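PDB 3V71: pumilio domain-containing protein 7 from Caenorhabditis elegans, which binds a consensus sequence in the 3'-untranslated regions of mRNAs and modulates their expression and stability, repressing maternal messages in late oogenesis. Local coordinates for residues L13-I23 / I47-F55; M323-L331 / L344-M354. All coordinates share one frame; numbering follows the deposited sequence.

Contact 1. Residues L13-I23 / I47-F55; sequences LEDVLLNGQLI and IRKAVFEKF
With CG anti to the backbone N (chi1 -155°), Leu22 meets Phe55 at about a right angle and carries CD2 over one face of the ring, 4.2 Å from the Phe55 centroid and 21° off its normal, a CH-pi contact displaced toward the rim. The same ring receives Ile23 at its edge, where Ile23 CD1 lies in the ring plane 3.7 Å from Phe55 CE1. Leu22 CD2 also reaches Val51 CG1 at 3.8 Å and runs past the aliphatic part of Lys54. Toward the N-terminus of helix 46-56, Leu17 CD2 rests on Ala50 CB at 3.6 Å, while Leu13 slides alongside Ile47, its CD2 pointing tip to tip at Val51. Ile47 turns its CD1 across the extended chain of Glu14, touching Glu14 CG at 3.5 Å.

On the 13-23 side two short helices present the contacts. A Schellman motif ends helix 13-18: Gly20, with positive phi, is its C' residue, and Gln21 N bonds to Val16 O. Gln21 takes the N-cap position of the next helix, and Leu22 and Ile23 are brought against the end of segment 47-55. Behind them, Leu35 of helix 29-37 touches Leu13 and Leu22, and Leu65 of helix 59-66 touches Phe55. With no hydrogen bond between the segments, this N-terminal region, largely the predicted first Pumilio repeat, is joined by apolar packing, and the charged ends of Glu14 and Lys54 border a hydrocarbon interface.

Contact 2. Residues M323-L331 / L344-M354; sequences MISICTAAL and LLLYSGWYEKM
Cys327 enters helix 344-365 as a knob into a hole formed by Tyr347, Trp350, Tyr351 and Met354, joining the predicted last Pumilio repeat of the alpha-helical PUF fold to the helix that follows it. The segment axes are inclined at 138° and approach to 9.1 Å.

Sulfur contacts fill the middle. Placed beside its own backbone N and anti to the carbonyl carbon (chi1 -74°), Cys327 SG meets Trp350 CB at 3.6 Å; the sulfur lies at the edge of the indole, and more obliquely to the Tyr347 ring. Met354, bent at its thioether, brings SD to 3.8 Å from Ile324 CG1 and lays CE against the backbone of Met323.

Aromatic faces come next. Ala330 CB stands over one face of Tyr347, 3.5 Å from the ring centroid and 17° off the normal, a CH-pi contact; Trp350 CZ3 lies over the centre of the opposite face, and Ile326 CG2 meets the edge. The ring is thus sandwiched between Ala330 of the opposing helix and Trp350 of its own. An alanine in place of Tyr347 would remove this ring and is likely to leave Ala330 and Trp350 without the surface that separates them, opening a gap beside Cys327.

Purely aliphatic packing closes the end near Leu331, whose CD1 meets Leu344 CD1 at 3.5 Å and Tyr347 CB at 3.7 Å.

No hydrogen bond crosses between the segments: Tyr351 OH finds its partners in Val378 O and His381 O, two acceptors sharing its single proton, which ties the helix to the C-terminal end of the chain. On the way to that hydroxyl, the Tyr351 ring passes Thr328, whose CG2 is 3.7 Å from Tyr351 CD1.

Contacts 1 and 2 lie toward opposite ends of the chain, on either side of its centre, with their own centres about 73 Å apart and no shared helix. Both are partly buried, and neither has a hydrogen bond between its segments. Contact 1 joins helices inclined at 39° and combines branched aliphatic chains with one phenylalanine, with a glutamate and a lysine at its margin. Contact 2 joins helices running more nearly antiparallel, and is richer in sulfur and aromatic groups, with no exposed residue among those that touch. Its nearest atom is about 10 Å from the bound RNA, against about 27 Å for contact 1.

Contact 1. Residues L13-I23 / I47-F55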
loop_
_atom_site.group_PDB
_atom_site.type_symbol
_atom_site.label_atom_id
_atom_site.label_comp_id
_atom_site.label_asym_id
_atom_site.label_seq_id
_atom_site.Cartn_x
_atom_site.Cartn_y
_atom_site.Cartn_z
ATOM N N LEU A 13 -31.407 -13.829 -27.312
ATOM C CA LEU A 13 -30.035 -14.295 -27.202
ATOM C C LEU A 13 -29.851 -15.457 -28.159
ATOM O O LEU A 13 -28.862 -15.538 -28.882
ATOM C CB LEU A 13 -29.730 -14.763 -25.781
ATOM C CG LEU A 13 -28.305 -15.275 -25.558
ATOM C CD1 LEU A 13 -27.308 -14.153 -25.791
ATOM C CD2 LEU A 13 -28.150 -15.865 -24.162
ATOM N N GLU A 14 -30.820 -16.363 -28.157
ATOM C CA GLU A 14 -30.787 -17.491 -29.066
ATOM C C GLU A 14 -30.672 -16.998 -30.504
ATOM O O GLU A 14 -29.911 -17.551 -31.298
ATOM C CB GLU A 14 -32.035 -18.348 -28.898
ATOM C CG GLU A 14 -31.973 -19.658 -29.659
ATOM C CD GLU A 14 -33.266 -20.448 -29.573
ATOM O OE1 GLU A 14 -34.304 -19.858 -29.196
ATOM O OE2 GLU A 14 -33.241 -21.660 -29.883
ATOM N N ASP A 15 -31.423 -15.951 -30.834
ATOM C CA ASP A 15 -31.366 -15.363 -32.166
ATOM C C ASP A 15 -29.949 -14.903 -32.511
ATOM O O ASP A 15 -29.457 -15.168 -33.608
ATOM C CB ASP A 15 -32.349 -14.195 -32.286
ATOM C CG ASP A 15 -33.691 -14.605 -32.895
ATOM O OD1 ASP A 15 -33.827 -15.777 -33.330
ATOM O OD2 ASP A 15 -34.605 -13.745 -32.957
ATOM N N VAL A 16 -29.301 -14.223 -31.567
ATOM C CA VAL A 16 -27.952 -13.683 -31.753
ATOM C C VAL A 16 -26.945 -14.792 -31.994
ATOM O O VAL A 16 -26.118 -14.730 -32.900
ATOM C CB VAL A 16 -27.495 -12.914 -30.502
ATOM C CG1 VAL A 16 -26.090 -12.356 -30.700
ATOM C CG2 VAL A 16 -28.478 -11.812 -30.166
ATOM N N LEU A 17 -27.018 -15.802 -31.142
ATOM C CA LEU A 17 -26.177 -16.975 -31.254
ATOM C C LEU A 17 -26.313 -17.614 -32.631
ATOM O O LEU A 17 -25.324 -17.797 -33.338
ATOM C CB LEU A 17 -26.567 -17.972 -30.162
ATOM C CG LEU A 17 -26.110 -19.422 -30.295
ATOM C CD1 LEU A 17 -24.599 -19.540 -30.122
ATOM C CD2 LEU A 17 -26.848 -20.257 -29.268
ATOM N N LEU A 18 -27.548 -17.938 -33.006
ATOM C CA LEU A 18 -27.843 -18.626 -34.263
ATOM C C LEU A 18 -27.480 -17.850 -35.539
ATOM O O LEU A 18 -27.350 -18.443 -36.606
ATOM C CB LEU A 18 -29.325 -19.041 -34.304
ATOM C CG LEU A 18 -29.762 -20.152 -33.336
ATOM C CD1 LEU A 18 -31.263 -20.300 -33.292
ATOM C CD2 LEU A 18 -29.128 -21.467 -33.714
ATOM N N ASN A 19 -27.320 -16.534 -35.435
ATOM C CA ASN A 19 -26.994 -15.720 -36.606
ATOM C C ASN A 19 -25.520 -15.372 -36.748
ATOM O O ASN A 19 -25.159 -14.537 -37.582
ATOM C CB ASN A 19 -27.815 -14.433 -36.624
ATOM C CG ASN A 19 -29.266 -14.683 -36.919
ATOM O OD1 ASN A 19 -29.603 -15.599 -37.663
ATOM N ND2 ASN A 19 -30.139 -13.869 -36.339
ATOM N N GLY A 20 -24.679 -16.002 -35.934
ATOM C CA GLY A 20 -23.243 -15.779 -35.987
ATOM C C GLY A 20 -22.846 -14.419 -35.453
ATOM O O GLY A 20 -21.720 -13.961 -35.657
ATOM N N GLN A 21 -23.778 -13.784 -34.751
ATOM C CA GLN A 21 -23.615 -12.403 -34.314
ATOM C C GLN A 21 -23.143 -12.265 -32.868
ATOM O O GLN A 21 -23.226 -11.187 -32.288
ATOM C CB GLN A 21 -24.933 -11.638 -34.496
ATOM C CG GLN A 21 -25.215 -11.204 -35.923
ATOM C CD GLN A 21 -24.051 -10.438 -36.531
ATOM O OE1 GLN A 21 -23.288 -10.983 -37.338
ATOM N NE2 GLN A 21 -23.901 -9.170 -36.139
ATOM N N LEU A 22 -22.641 -13.348 -32.289
ATOM C CA LEU A 22 -22.324 -13.360 -30.867
ATOM C C LEU A 22 -21.066 -12.561 -30.510
ATOM O O LEU A 22 -21.020 -11.871 -29.490
ATOM C CB LEU A 22 -22.184 -14.793 -30.377
ATOM C CG LEU A 22 -22.445 -14.944 -28.883
ATOM C CD1 LEU A 22 -23.881 -14.540 -28.578
ATOM C CD2 LEU A 22 -22.157 -16.368 -28.422
ATOM N N ILE A 23 -20.042 -12.661 -31.344
ATOM C CA ILE A 23 -18.807 -11.962 -31.064
ATOM C C ILE A 23 -18.960 -10.494 -31.407
ATOM O O ILE A 23 -18.356 -9.635 -30.770
ATOM C CB ILE A 23 -17.636 -12.560 -31.843
ATOM C CG1 ILE A 23 -17.383 -13.988 -31.379
ATOM C CG2 ILE A 23 -16.389 -11.763 -31.597
ATOM C CD1 ILE A 23 -17.035 -14.088 -29.910
ATOM N N ILE A 47 -29.156 -22.763 -24.028
ATOM C CA ILE A 47 -28.594 -21.583 -24.681
ATOM C C ILE A 47 -27.280 -21.171 -24.020
ATOM O O ILE A 47 -26.298 -20.869 -24.696
ATOM C CB ILE A 47 -29.581 -20.395 -24.663
ATOM C CG1 ILE A 47 -30.927 -20.814 -25.247
ATOM C CG2 ILE A 47 -29.023 -19.217 -25.450
ATOM C CD1 ILE A 47 -30.850 -21.229 -26.698
ATOM N N ARG A 48 -27.262 -21.172 -22.692
ATOM C CA ARG A 48 -26.068 -20.805 -21.944
ATOM C C ARG A 48 -24.879 -21.719 -22.222
ATOM O O ARG A 48 -23.737 -21.264 -22.272
ATOM C CB ARG A 48 -26.354 -20.798 -20.448
ATOM C CG ARG A 48 -25.104 -20.778 -19.612
ATOM C CD ARG A 48 -25.402 -20.367 -18.197
ATOM N NE ARG A 48 -24.418 -20.910 -17.270
ATOM C CZ ARG A 48 -24.309 -20.529 -16.005
ATOM N NH1 ARG A 48 -25.121 -19.593 -15.527
ATOM N NH2 ARG A 48 -23.389 -21.079 -15.223
ATOM N N LYS A 49 -25.140 -23.009 -22.382
ATOM C CA LYS A 49 -24.076 -23.945 -22.704
ATOM C C LYS A 49 -23.498 -23.592 -24.065
ATOM O O LYS A 49 -22.296 -23.701 -24.292
ATOM C CB LYS A 49 -24.602 -25.383 -22.721
ATOM C CG LYS A 49 -25.175 -25.863 -21.397
ATOM C CD LYS A 49 -25.063 -27.379 -21.281
ATOM C CE LYS A 49 -25.030 -27.839 -19.827
ATOM N NZ LYS A 49 -26.259 -27.446 -19.079
ATOM N N ALA A 50 -24.373 -23.158 -24.965
ATOM C CA ALA A 50 -23.985 -22.861 -26.338
ATOM C C ALA A 50 -23.146 -21.600 -26.408
ATOM O O ALA A 50 -22.145 -21.554 -27.117
ATOM C CB ALA A 50 -25.221 -22.723 -27.221
ATOM N N VAL A 51 -23.572 -20.579 -25.670
ATOM C CA VAL A 51 -22.879 -19.299 -25.626
ATOM C C VAL A 51 -21.521 -19.412 -24.947
ATOM O O VAL A 51 -20.526 -18.886 -25.432
ATOM C CB VAL A 51 -23.706 -18.261 -24.868
ATOM C CG1 VAL A 51 -22.928 -16.980 -24.737
ATOM C CG2 VAL A 51 -25.022 -18.020 -25.576
ATOM N N PHE A 52 -21.498 -20.103 -23.815
ATOM C CA PHE A 52 -20.267 -20.338 -23.086
ATOM C C PHE A 52 -19.235 -21.034 -23.964
ATOM O O PHE A 52 -18.060 -20.677 -23.973
ATOM C CB PHE A 52 -20.545 -21.185 -21.843
ATOM C CG PHE A 52 -19.342 -21.379 -20.967
ATOM C CD1 PHE A 52 -19.059 -20.482 -19.949
ATOM C CD2 PHE A 52 -18.486 -22.446 -21.172
ATOM C CE1 PHE A 52 -17.946 -20.648 -19.147
ATOM C CE2 PHE A 52 -17.370 -22.618 -20.377
ATOM C CZ PHE A 52 -17.099 -21.716 -19.359
ATOM N N GLU A 53 -19.681 -22.037 -24.702
ATOM C CA GLU A 53 -18.777 -22.801 -25.541
ATOM C C GLU A 53 -18.315 -22.004 -26.753
ATOM O O GLU A 53 -17.171 -22.134 -27.187
ATOM C CB GLU A 53 -19.428 -24.118 -25.946
ATOM C CG GLU A 53 -19.705 -24.998 -24.729
ATOM C CD GLU A 53 -20.015 -26.441 -25.080
ATOM O OE1 GLU A 53 -20.501 -26.695 -26.207
ATOM O OE2 GLU A 53 -19.765 -27.317 -24.219
ATOM N N LYS A 54 -19.199 -21.161 -27.279
ATOM C CA LYS A 54 -18.868 -20.320 -28.420
ATOM C C LYS A 54 -17.797 -19.295 -28.060
ATOM O O LYS A 54 -16.959 -18.935 -28.893
ATOM C CB LYS A 54 -20.111 -19.607 -28.935
ATOM C CG LYS A 54 -19.893 -18.882 -30.250
ATOM C CD LYS A 54 -19.508 -19.850 -31.374
ATOM C CE LYS A 54 -19.147 -19.104 -32.669
ATOM N NZ LYS A 54 -17.960 -18.196 -32.527
ATOM N N PHE A 55 -17.830 -18.831 -26.812
ATOM C CA PHE A 55 -16.863 -17.849 -26.330
ATOM C C PHE A 55 -15.530 -18.494 -25.999
ATOM O O PHE A 55 -14.475 -17.939 -26.281
ATOM C CB PHE A 55 -17.398 -17.126 -25.094
ATOM C CG PHE A 55 -18.359 -16.013 -25.406
ATOM C CD1 PHE A 55 -18.213 -15.250 -26.562
ATOM C CD2 PHE A 55 -19.407 -15.727 -24.549
ATOM C CE1 PHE A 55 -19.099 -14.222 -26.857
ATOM C CE2 PHE A 55 -20.297 -14.700 -24.837
ATOM C CZ PHE A 55 -20.145 -13.948 -25.994
#

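Contact 2. Residues M323-L331 / L344-M354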
loop_
_atom_site.group_PDB
_atom_site.type_symbol
_atom_site.label_atom_id
_atom_site.label_comp_id
_atom_site.label_asym_id
_atom_site.label_seq_id
_atom_site.Cartn_x
_atom_site.Cartn_y
_atom_site.Cartn_z
ATOM N N MET A 323 6.554 19.677 16.402
ATOM C CA MET A 323 6.891 19.668 17.826
ATOM C C MET A 323 6.094 20.710 18.588
ATOM O O MET A 323 5.608 20.451 19.692
ATOM C CB MET A 323 8.368 19.964 18.019
ATOM C CG MET A 323 9.280 19.081 17.208
ATOM S SD MET A 323 10.984 19.663 17.312
ATOM C CE MET A 323 11.409 19.219 19.006
ATOM N N ILE A 324 5.980 21.895 17.996
ATOM C CA ILE A 324 5.190 22.971 18.577
ATOM C C ILE A 324 3.706 22.594 18.618
ATOM O O ILE A 324 3.017 22.868 19.600
ATOM C CB ILE A 324 5.385 24.290 17.800
ATOM C CG1 ILE A 324 6.865 24.659 17.724
ATOM C CG2 ILE A 324 4.603 25.428 18.442
ATOM C CD1 ILE A 324 7.117 25.954 16.978
ATOM N N SER A 325 3.223 21.955 17.556
ATOM C CA SER A 325 1.845 21.472 17.509
ATOM C C SER A 325 1.587 20.484 18.627
ATOM O O SER A 325 0.685 20.664 19.441
ATOM C CB SER A 325 1.568 20.792 16.177
ATOM O OG SER A 325 1.659 21.712 15.102
ATOM N N ILE A 326 2.398 19.435 18.656
ATOM C CA ILE A 326 2.313 18.415 19.689
ATOM C C ILE A 326 2.264 18.973 21.114
ATOM O O ILE A 326 1.378 18.617 21.888
ATOM C CB ILE A 326 3.473 17.419 19.561
ATOM C CG1 ILE A 326 3.369 16.673 18.229
ATOM C CG2 ILE A 326 3.500 16.453 20.751
ATOM C CD1 ILE A 326 4.332 15.504 18.097
ATOM N N CYS A 327 3.210 19.837 21.465
ATOM C CA CYS A 327 3.253 20.398 22.813
ATOM C C CYS A 327 1.972 21.120 23.215
ATOM O O CYS A 327 1.381 20.817 24.249
ATOM C CB CYS A 327 4.442 21.340 22.967
ATOM S SG CYS A 327 6.003 20.490 23.095
ATOM N N THR A 328 1.550 22.080 22.401
ATOM C CA THR A 328 0.416 22.923 22.754
ATOM C C THR A 328 -0.899 22.138 22.803
ATOM O O THR A 328 -1.736 22.371 23.680
ATOM C CB THR A 328 0.293 24.125 21.800
ATOM O OG1 THR A 328 -0.014 23.668 20.478
ATOM C CG2 THR A 328 1.599 24.893 21.766
ATOM N N ALA A 329 -1.077 21.208 21.866
ATOM C CA ALA A 329 -2.241 20.328 21.875
ATOM C C ALA A 329 -2.337 19.588 23.206
ATOM O O ALA A 329 -3.421 19.406 23.756
ATOM C CB ALA A 329 -2.165 19.339 20.726
ATOM N N ALA A 330 -1.190 19.160 23.718
ATOM C CA ALA A 330 -1.125 18.483 25.002
ATOM C C ALA A 330 -1.348 19.457 26.153
ATOM O O ALA A 330 -1.604 19.053 27.286
ATOM C CB ALA A 330 0.208 17.795 25.153
ATOM N N LEU A 331 -1.242 20.745 25.861
ATOM C CA LEU A 331 -1.451 21.766 26.874
ATOM C C LEU A 331 -2.862 22.360 26.784
ATOM O O LEU A 331 -3.036 23.572 26.782
ATOM C CB LEU A 331 -0.379 22.857 26.755
ATOM C CG LEU A 331 0.918 22.725 27.569
ATOM C CD1 LEU A 331 1.122 21.328 28.125
ATOM C CD2 LEU A 331 2.132 23.161 26.754
ATOM N N LEU A 344 2.990 16.873 32.220
ATOM C CA LEU A 344 2.420 18.134 31.765
ATOM C C LEU A 344 3.412 19.275 31.965
ATOM O O LEU A 344 3.354 20.296 31.280
ATOM C CB LEU A 344 1.134 18.441 32.528
ATOM C CG LEU A 344 0.558 19.836 32.279
ATOM C CD1 LEU A 344 -0.271 19.835 31.003
ATOM C CD2 LEU A 344 -0.266 20.311 33.471
ATOM N N LEU A 345 4.319 19.103 32.917
ATOM C CA LEU A 345 5.320 20.119 33.189
ATOM C C LEU A 345 6.495 19.918 32.246
ATOM O O LEU A 345 7.310 20.815 32.042
ATOM C CB LEU A 345 5.781 20.029 34.643
ATOM C CG LEU A 345 6.482 21.281 35.167
ATOM C CD1 LEU A 345 5.628 22.521 34.882
ATOM C CD2 LEU A 345 6.795 21.150 36.653
ATOM N N LEU A 346 6.567 18.721 31.675
ATOM C CA LEU A 346 7.613 18.357 30.732
ATOM C C LEU A 346 7.315 18.979 29.361
ATOM O O LEU A 346 8.185 19.576 28.726
ATOM C CB LEU A 346 7.688 16.832 30.642
ATOM C CG LEU A 346 8.824 16.187 29.856
ATOM C CD1 LEU A 346 10.157 16.578 30.450
ATOM C CD2 LEU A 346 8.666 14.683 29.844
ATOM N N TYR A 347 6.073 18.827 28.913
ATOM C CA TYR A 347 5.584 19.511 27.726
ATOM C C TYR A 347 5.788 21.010 27.882
ATOM O O TYR A 347 6.276 21.689 26.980
ATOM C CB TYR A 347 4.093 19.230 27.545
ATOM C CG TYR A 347 3.772 17.969 26.780
ATOM C CD1 TYR A 347 3.724 17.976 25.391
ATOM C CD2 TYR A 347 3.489 16.778 27.438
ATOM C CE1 TYR A 347 3.417 16.828 24.671
ATOM C CE2 TYR A 347 3.179 15.618 26.726
ATOM C CZ TYR A 347 3.143 15.651 25.340
ATOM O OH TYR A 347 2.834 14.514 24.613
ATOM N N SER A 348 5.390 21.520 29.040
ATOM C CA SER A 348 5.564 22.926 29.372
ATOM C C SER A 348 7.019 23.337 29.195
ATOM O O SER A 348 7.316 24.427 28.714
ATOM C CB SER A 348 5.129 23.176 30.814
ATOM O OG SER A 348 5.132 24.557 31.108
ATOM N N GLY A 349 7.926 22.455 29.595
ATOM C CA GLY A 349 9.341 22.712 29.445
ATOM C C GLY A 349 9.710 22.935 27.994
ATOM O O GLY A 349 10.485 23.845 27.679
ATOM N N TRP A 350 9.139 22.114 27.114
ATOM C CA TRP A 350 9.476 22.134 25.693
ATOM C C TRP A 350 8.878 23.326 24.958
ATOM O O TRP A 350 9.542 23.996 24.167
ATOM C CB TRP A 350 9.017 20.843 25.039
ATOM C CG TRP A 350 9.657 19.630 25.629
ATOM C CD1 TRP A 350 10.876 19.560 26.238
ATOM C CD2 TRP A 350 9.108 18.306 25.675
ATOM N NE1 TRP A 350 11.125 18.274 26.653
ATOM C CE2 TRP A 350 10.053 17.484 26.321
ATOM C CE3 TRP A 350 7.907 17.734 25.229
ATOM C CZ2 TRP A 350 9.836 16.120 26.535
ATOM C CZ3 TRP A 350 7.695 16.378 25.442
ATOM C CH2 TRP A 350 8.655 15.588 26.089
ATOM N N TYR A 351 7.611 23.590 25.212
ATOM C CA TYR A 351 6.993 24.735 24.586
ATOM C C TYR A 351 7.815 25.966 24.920
ATOM O O TYR A 351 8.087 26.787 24.051
ATOM C CB TYR A 351 5.537 24.893 25.030
ATOM C CG TYR A 351 4.903 26.145 24.491
ATOM C CD1 TYR A 351 4.715 26.317 23.129
ATOM C CD2 TYR A 351 4.514 27.169 25.340
ATOM C CE1 TYR A 351 4.155 27.478 22.625
ATOM C CE2 TYR A 351 3.950 28.329 24.847
ATOM C CZ TYR A 351 3.772 28.480 23.490
ATOM O OH TYR A 351 3.210 29.639 22.998
ATOM N N GLU A 352 8.236 26.077 26.175
ATOM C CA GLU A 352 8.985 27.251 26.629
ATOM C C GLU A 352 10.353 27.380 25.973
ATOM O O GLU A 352 10.712 28.450 25.490
ATOM C CB GLU A 352 9.115 27.281 28.154
ATOM C CG GLU A 352 7.807 27.568 28.876
ATOM C CD GLU A 352 7.000 28.675 28.208
ATOM O OE1 GLU A 352 7.618 29.643 27.699
ATOM O OE2 GLU A 352 5.748 28.569 28.181
ATOM N N LYS A 353 11.115 26.294 25.964
ATOM C CA LYS A 353 12.390 26.288 25.262
ATOM C C LYS A 353 12.173 26.799 23.840
ATOM O O LYS A 353 12.862 27.716 23.381
ATOM C CB LYS A 353 13.011 24.881 25.262
ATOM C CG LYS A 353 14.247 24.737 24.377
ATOM C CD LYS A 353 15.477 24.313 25.168
ATOM C CE LYS A 353 16.754 24.420 24.323
ATOM N NZ LYS A 353 17.980 23.994 25.066
ATOM N N MET A 354 11.187 26.217 23.162
ATOM C CA MET A 354 10.890 26.574 21.782
ATOM C C MET A 354 10.355 27.998 21.660
ATOM O O MET A 354 10.774 28.743 20.785
ATOM C CB MET A 354 9.927 25.560 21.155
ATOM C CG MET A 354 10.572 24.203 20.877
ATOM S SD MET A 354 9.628 23.085 19.797
ATOM C CE MET A 354 8.227 22.626 20.831
#